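PDB 2NXW: indole-3-pyruvate decarboxylase from Azospirillum brasilense, which decarboxylates indole-3-pyruvate to indole-3-acetaldehyde in the biosynthesis of the plant hormone auxin, using thiamine diphosphate and a metal ion. Local coordinates for residues F499-V513 against A528-I540. Residues are numbered along the deposited sequence; the frame is centred on the assembly and turned at random.
Sequences FADMAAGMGGDGVRV and ATRGRFQLIEAMI
Arg512 grips Glu537 side-on, NE to OE1 at 3.0 Å and NH2 to OE2 at 2.9 Å, a two-bond salt bridge between side chains running the same way with their guanidinium and carboxylate planes 65° apart. From the opposite face of the carboxylate come two backbone amides of the short, weakly bonded helical turn around 499-502: Phe499 N reaches OE2 of Glu537, and Ala500 N reaches its OE1 at 3.1 Å. CG of Glu537 stands anti to its own N (chi1 -180°) and the chain stays extended, which carries the carboxylate between the guanidinium and the two amides; Asn475 also bonds OE2, and Asp496 is a second salt-bridge partner of Arg512. A leucine in place of Glu537 would probably leave both amides without their carboxylate acceptor and Arg512 with Asp496 as its remaining acidic partner. SD and CE of Met539 lie over one guanidinium face.

Strands 509-513 and 534-539 pair in parallel, their axes 4.7 Å apart at closest approach. With helix 516-528 they form a beta-alpha-beta unit at the edge of the parallel sheet in the C-terminal thiamine diphosphate-binding domain, strand 509-513 being outermost within the chain.

At the start of the paired strands a second salt bridge joins Asp509 OD1 to Arg532 NE at 2.9 Å, while OD2 accepts a hydrogen bond from Gln534 NE2.

A CH-pi contact puts Gly508 CA over the face of the Phe533 ring, 3.5 Å from its centroid and 13° off the normal, where any CB would clash with CZ. Apolar packing adds Ala503 CB against CE1 of that ring.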
loop_
_atom_site.group_PDB
_atom_site.type_symbol
_atom_site.label_atom_id
_atom_site.label_comp_id
_atom_site.label_asym_id
_atom_site.label_seq_id
_atom_site.Cartn_x
_atom_site.Cartn_y
_atom_site.Cartn_z
ATOM N N PHE A 499 8.324 -41.731 -15.444
ATOM C CA PHE A 499 6.898 -41.440 -15.461
ATOM C C PHE A 499 6.040 -42.519 -16.112
ATOM O O PHE A 499 4.984 -42.880 -15.570
ATOM C CB PHE A 499 6.669 -40.086 -16.141
ATOM C CG PHE A 499 7.326 -38.919 -15.427
ATOM C CD1 PHE A 499 6.839 -38.462 -14.203
ATOM C CD2 PHE A 499 8.394 -38.243 -16.017
ATOM C CE1 PHE A 499 7.400 -37.331 -13.578
ATOM C CE2 PHE A 499 8.963 -37.118 -15.400
ATOM C CZ PHE A 499 8.461 -36.661 -14.186
ATOM N N ALA A 500 6.485 -43.042 -17.251
ATOM C CA ALA A 500 5.715 -44.087 -17.925
ATOM C C ALA A 500 5.536 -45.276 -16.992
ATOM O O ALA A 500 4.458 -45.879 -16.965
ATOM C CB ALA A 500 6.405 -44.524 -19.218
ATOM N N ASP A 501 6.582 -45.619 -16.238
ATOM C CA ASP A 501 6.519 -46.737 -15.293
ATOM C C ASP A 501 5.547 -46.499 -14.141
ATOM O O ASP A 501 5.159 -47.433 -13.437
ATOM C CB ASP A 501 7.891 -47.013 -14.673
ATOM C CG ASP A 501 8.874 -47.656 -15.636
ATOM O OD1 ASP A 501 8.472 -48.118 -16.728
ATOM O OD2 ASP A 501 10.074 -47.708 -15.267
ATOM N N MET A 502 5.175 -45.244 -13.912
ATOM C CA MET A 502 4.262 -44.935 -12.824
ATOM C C MET A 502 2.806 -44.856 -13.277
ATOM O O MET A 502 1.903 -44.778 -12.448
ATOM C CB MET A 502 4.682 -43.608 -12.179
ATOM C CG MET A 502 6.086 -43.649 -11.592
ATOM S SD MET A 502 6.663 -42.017 -10.984
ATOM C CE MET A 502 5.797 -41.923 -9.478
ATOM N N ALA A 503 2.579 -44.904 -14.587
ATOM C CA ALA A 503 1.220 -44.790 -15.109
ATOM C C ALA A 503 0.275 -45.903 -14.689
ATOM O O ALA A 503 -0.895 -45.640 -14.397
ATOM C CB ALA A 503 1.246 -44.697 -16.636
ATOM N N ALA A 504 0.760 -47.139 -14.672
ATOM C CA ALA A 504 -0.113 -48.250 -14.310
ATOM C C ALA A 504 -0.705 -48.098 -12.915
ATOM O O ALA A 504 -1.861 -48.456 -12.690
ATOM C CB ALA A 504 0.639 -49.577 -14.425
ATOM N N GLY A 505 0.082 -47.563 -11.987
ATOM C CA GLY A 505 -0.396 -47.381 -10.626
ATOM C C GLY A 505 -1.538 -46.382 -10.538
ATOM O O GLY A 505 -2.288 -46.364 -9.553
ATOM N N MET A 506 -1.661 -45.556 -11.576
ATOM C CA MET A 506 -2.704 -44.542 -11.676
ATOM C C MET A 506 -3.834 -44.962 -12.606
ATOM O O MET A 506 -4.725 -44.167 -12.905
ATOM C CB MET A 506 -2.129 -43.220 -12.190
ATOM C CG MET A 506 -1.213 -42.531 -11.229
ATOM S SD MET A 506 -0.737 -40.920 -11.853
ATOM C CE MET A 506 0.563 -41.325 -13.023
ATOM N N GLY A 507 -3.781 -46.202 -13.084
ATOM C CA GLY A 507 -4.838 -46.686 -13.959
ATOM C C GLY A 507 -4.734 -46.354 -15.433
ATOM O O GLY A 507 -5.739 -46.385 -16.139
ATOM N N GLY A 508 -3.535 -46.042 -15.914
ATOM C CA GLY A 508 -3.376 -45.726 -17.323
ATOM C C GLY A 508 -2.251 -46.513 -17.966
ATOM O O GLY A 508 -1.568 -47.308 -17.299
ATOM N N ASP A 509 -2.049 -46.287 -19.259
ATOM C CA ASP A 509 -1.001 -46.983 -20.012
ATOM C C ASP A 509 0.126 -46.027 -20.341
ATOM O O ASP A 509 -0.074 -45.028 -21.028
ATOM C CB ASP A 509 -1.558 -47.546 -21.315
ATOM C CG ASP A 509 -2.700 -48.509 -21.087
ATOM O OD1 ASP A 509 -2.692 -49.210 -20.050
ATOM O OD2 ASP A 509 -3.594 -48.565 -21.950
ATOM N N GLY A 510 1.315 -46.356 -19.868
ATOM C CA GLY A 510 2.444 -45.494 -20.122
ATOM C C GLY A 510 3.529 -46.191 -20.905
ATOM O O GLY A 510 3.706 -47.404 -20.804
ATOM N N VAL A 511 4.231 -45.412 -21.712
ATOM C CA VAL A 511 5.348 -45.930 -22.478
ATOM C C VAL A 511 6.427 -44.863 -22.586
ATOM O O VAL A 511 6.138 -43.697 -22.849
ATOM C CB VAL A 511 4.911 -46.407 -23.898
ATOM C CG1 VAL A 511 4.337 -45.278 -24.701
ATOM C CG2 VAL A 511 6.097 -47.038 -24.625
ATOM N N ARG A 512 7.672 -45.263 -22.346
ATOM C CA ARG A 512 8.803 -44.343 -22.466
ATOM C C ARG A 512 9.403 -44.575 -23.847
ATOM O O ARG A 512 9.696 -45.714 -24.224
ATOM C CB ARG A 512 9.852 -44.626 -21.391
ATOM C CG ARG A 512 11.171 -43.876 -21.609
ATOM C CD ARG A 512 12.148 -44.063 -20.453
ATOM N NE ARG A 512 11.800 -43.216 -19.315
ATOM C CZ ARG A 512 12.653 -42.850 -18.367
ATOM N NH1 ARG A 512 13.913 -43.277 -18.400
ATOM N NH2 ARG A 512 12.278 -41.989 -17.434
ATOM N N VAL A 513 9.569 -43.504 -24.607
ATOM C CA VAL A 513 10.127 -43.608 -25.947
ATOM C C VAL A 513 11.380 -42.742 -26.058
ATOM O O VAL A 513 11.432 -41.636 -25.509
ATOM C CB VAL A 513 9.086 -43.199 -27.045
ATOM C CG1 VAL A 513 7.914 -44.185 -27.036
ATOM C CG2 VAL A 513 8.570 -41.783 -26.816
ATOM N N ALA A 528 -5.068 -45.375 -30.866
ATOM C CA ALA A 528 -5.854 -46.579 -31.117
ATOM C C ALA A 528 -6.441 -47.184 -29.852
ATOM O O ALA A 528 -7.279 -48.085 -29.920
ATOM C CB ALA A 528 -4.987 -47.610 -31.818
ATOM N N THR A 529 -6.021 -46.671 -28.699
ATOM C CA THR A 529 -6.433 -47.218 -27.415
ATOM C C THR A 529 -7.200 -46.252 -26.517
ATOM O O THR A 529 -6.603 -45.418 -25.840
ATOM C CB THR A 529 -5.193 -47.710 -26.627
ATOM O OG1 THR A 529 -4.356 -48.493 -27.495
ATOM C CG2 THR A 529 -5.605 -48.566 -25.441
ATOM N N ARG A 530 -8.523 -46.364 -26.514
ATOM C CA ARG A 530 -9.342 -45.523 -25.656
ATOM C C ARG A 530 -9.749 -46.339 -24.432
ATOM O O ARG A 530 -9.484 -47.545 -24.369
ATOM C CB ARG A 530 -10.571 -45.025 -26.422
ATOM C CG ARG A 530 -10.197 -43.992 -27.476
ATOM C CD ARG A 530 -11.339 -43.031 -27.773
ATOM N NE ARG A 530 -11.628 -42.154 -26.637
ATOM C CZ ARG A 530 -12.438 -41.099 -26.694
ATOM N NH1 ARG A 530 -13.045 -40.780 -27.836
ATOM N NH2 ARG A 530 -12.646 -40.363 -25.609
ATOM N N GLY A 531 -10.363 -45.686 -23.449
ATOM C CA GLY A 531 -10.790 -46.375 -22.240
ATOM C C GLY A 531 -9.870 -46.201 -21.034
ATOM O O GLY A 531 -10.282 -46.424 -19.894
ATOM N N ARG A 532 -8.618 -45.827 -21.292
ATOM C CA ARG A 532 -7.610 -45.596 -20.253
ATOM C C ARG A 532 -6.743 -44.446 -20.743
ATOM O O ARG A 532 -6.506 -44.336 -21.944
ATOM C CB ARG A 532 -6.709 -46.829 -20.079
ATOM C CG ARG A 532 -7.391 -48.024 -19.417
ATOM C CD ARG A 532 -6.563 -49.295 -19.583
ATOM N NE ARG A 532 -5.284 -49.274 -18.863
ATOM C CZ ARG A 532 -5.146 -49.495 -17.557
ATOM N NH1 ARG A 532 -6.210 -49.754 -16.802
ATOM N NH2 ARG A 532 -3.938 -49.470 -16.999
ATOM N N PHE A 533 -6.279 -43.583 -19.837
ATOM C CA PHE A 533 -5.410 -42.507 -20.302
ATOM C C PHE A 533 -4.128 -43.121 -20.861
ATOM O O PHE A 533 -3.701 -44.205 -20.451
ATOM C CB PHE A 533 -5.126 -41.477 -19.181
ATOM C CG PHE A 533 -4.141 -41.923 -18.129
ATOM C CD1 PHE A 533 -2.772 -41.908 -18.393
ATOM C CD2 PHE A 533 -4.571 -42.287 -16.854
ATOM C CE1 PHE A 533 -1.849 -42.246 -17.404
ATOM C CE2 PHE A 533 -3.654 -42.630 -15.850
ATOM C CZ PHE A 533 -2.282 -42.606 -16.135
ATOM N N GLN A 534 -3.551 -42.428 -21.830
ATOM C CA GLN A 534 -2.343 -42.894 -22.491
ATOM C C GLN A 534 -1.242 -41.878 -22.277
ATOM O O GLN A 534 -1.356 -40.737 -22.719
ATOM C CB GLN A 534 -2.607 -43.049 -23.985
ATOM C CG GLN A 534 -3.766 -43.989 -24.314
ATOM C CD GLN A 534 -3.448 -45.431 -24.004
ATOM O OE1 GLN A 534 -2.429 -45.960 -24.457
ATOM N NE2 GLN A 534 -4.316 -46.080 -23.228
ATOM N N LEU A 535 -0.185 -42.305 -21.600
ATOM C CA LEU A 535 0.938 -41.428 -21.309
ATOM C C LEU A 535 2.159 -41.824 -22.135
ATOM O O LEU A 535 2.684 -42.932 -22.004
ATOM C CB LEU A 535 1.268 -41.500 -19.816
ATOM C CG LEU A 535 2.483 -40.694 -19.339
ATOM C CD1 LEU A 535 2.252 -39.219 -19.605
ATOM C CD2 LEU A 535 2.711 -40.939 -17.853
ATOM N N ILE A 536 2.583 -40.924 -23.008
ATOM C CA ILE A 536 3.767 -41.151 -23.830
ATOM C C ILE A 536 4.865 -40.277 -23.227
ATOM O O ILE A 536 4.791 -39.046 -23.296
ATOM C CB ILE A 536 3.537 -40.736 -25.304
ATOM C CG1 ILE A 536 2.388 -41.560 -25.911
ATOM C CG2 ILE A 536 4.836 -40.962 -26.115
ATOM C CD1 ILE A 536 1.939 -41.061 -27.280
ATOM N N GLU A 537 5.861 -40.919 -22.628
ATOM C CA GLU A 537 6.975 -40.208 -22.008
ATOM C C GLU A 537 8.089 -40.127 -23.043
ATOM O O GLU A 537 8.810 -41.109 -23.269
ATOM C CB GLU A 537 7.438 -40.965 -20.761
ATOM C CG GLU A 537 8.597 -40.282 -20.059
ATOM C CD GLU A 537 9.179 -41.107 -18.939
ATOM O OE1 GLU A 537 8.988 -42.346 -18.918
ATOM O OE2 GLU A 537 9.853 -40.507 -18.075
ATOM N N ALA A 538 8.224 -38.957 -23.660
ATOM C CA ALA A 538 9.218 -38.748 -24.709
ATOM C C ALA A 538 10.501 -38.198 -24.129
ATOM O O ALA A 538 10.519 -37.075 -23.629
ATOM C CB ALA A 538 8.675 -37.790 -25.759
ATOM N N MET A 539 11.569 -38.991 -24.188
ATOM C CA MET A 539 12.861 -38.544 -23.675
ATOM C C MET A 539 13.475 -37.578 -24.693
ATOM O O MET A 539 13.553 -37.871 -25.882
ATOM C CB MET A 539 13.781 -39.745 -23.450
ATOM C CG MET A 539 13.150 -40.858 -22.604
ATOM S SD MET A 539 12.413 -40.252 -21.038
ATOM C CE MET A 539 13.908 -39.815 -20.134
ATOM N N ILE A 540 13.894 -36.413 -24.214
ATOM C CA ILE A 540 14.467 -35.381 -25.073
ATOM C C ILE A 540 15.762 -34.887 -24.441
ATOM O O ILE A 540 15.812 -34.666 -23.239
ATOM C CB ILE A 540 13.499 -34.182 -25.179
ATOM C CG1 ILE A 540 12.161 -34.648 -25.749
ATOM C CG2 ILE A 540 14.103 -33.065 -26.044
ATOM C CD1 ILE A 540 11.072 -33.563 -25.719
HETATM O O HOH W 1 9.278 -44.642 -17.283
HETATM O O HOH W 2 -3.253 -50.105 -14.347
HETATM O O HOH W 3 -7.247 -44.179 -17.096
HETATM O O HOH W 4 0.327 -45.152 -24.170
#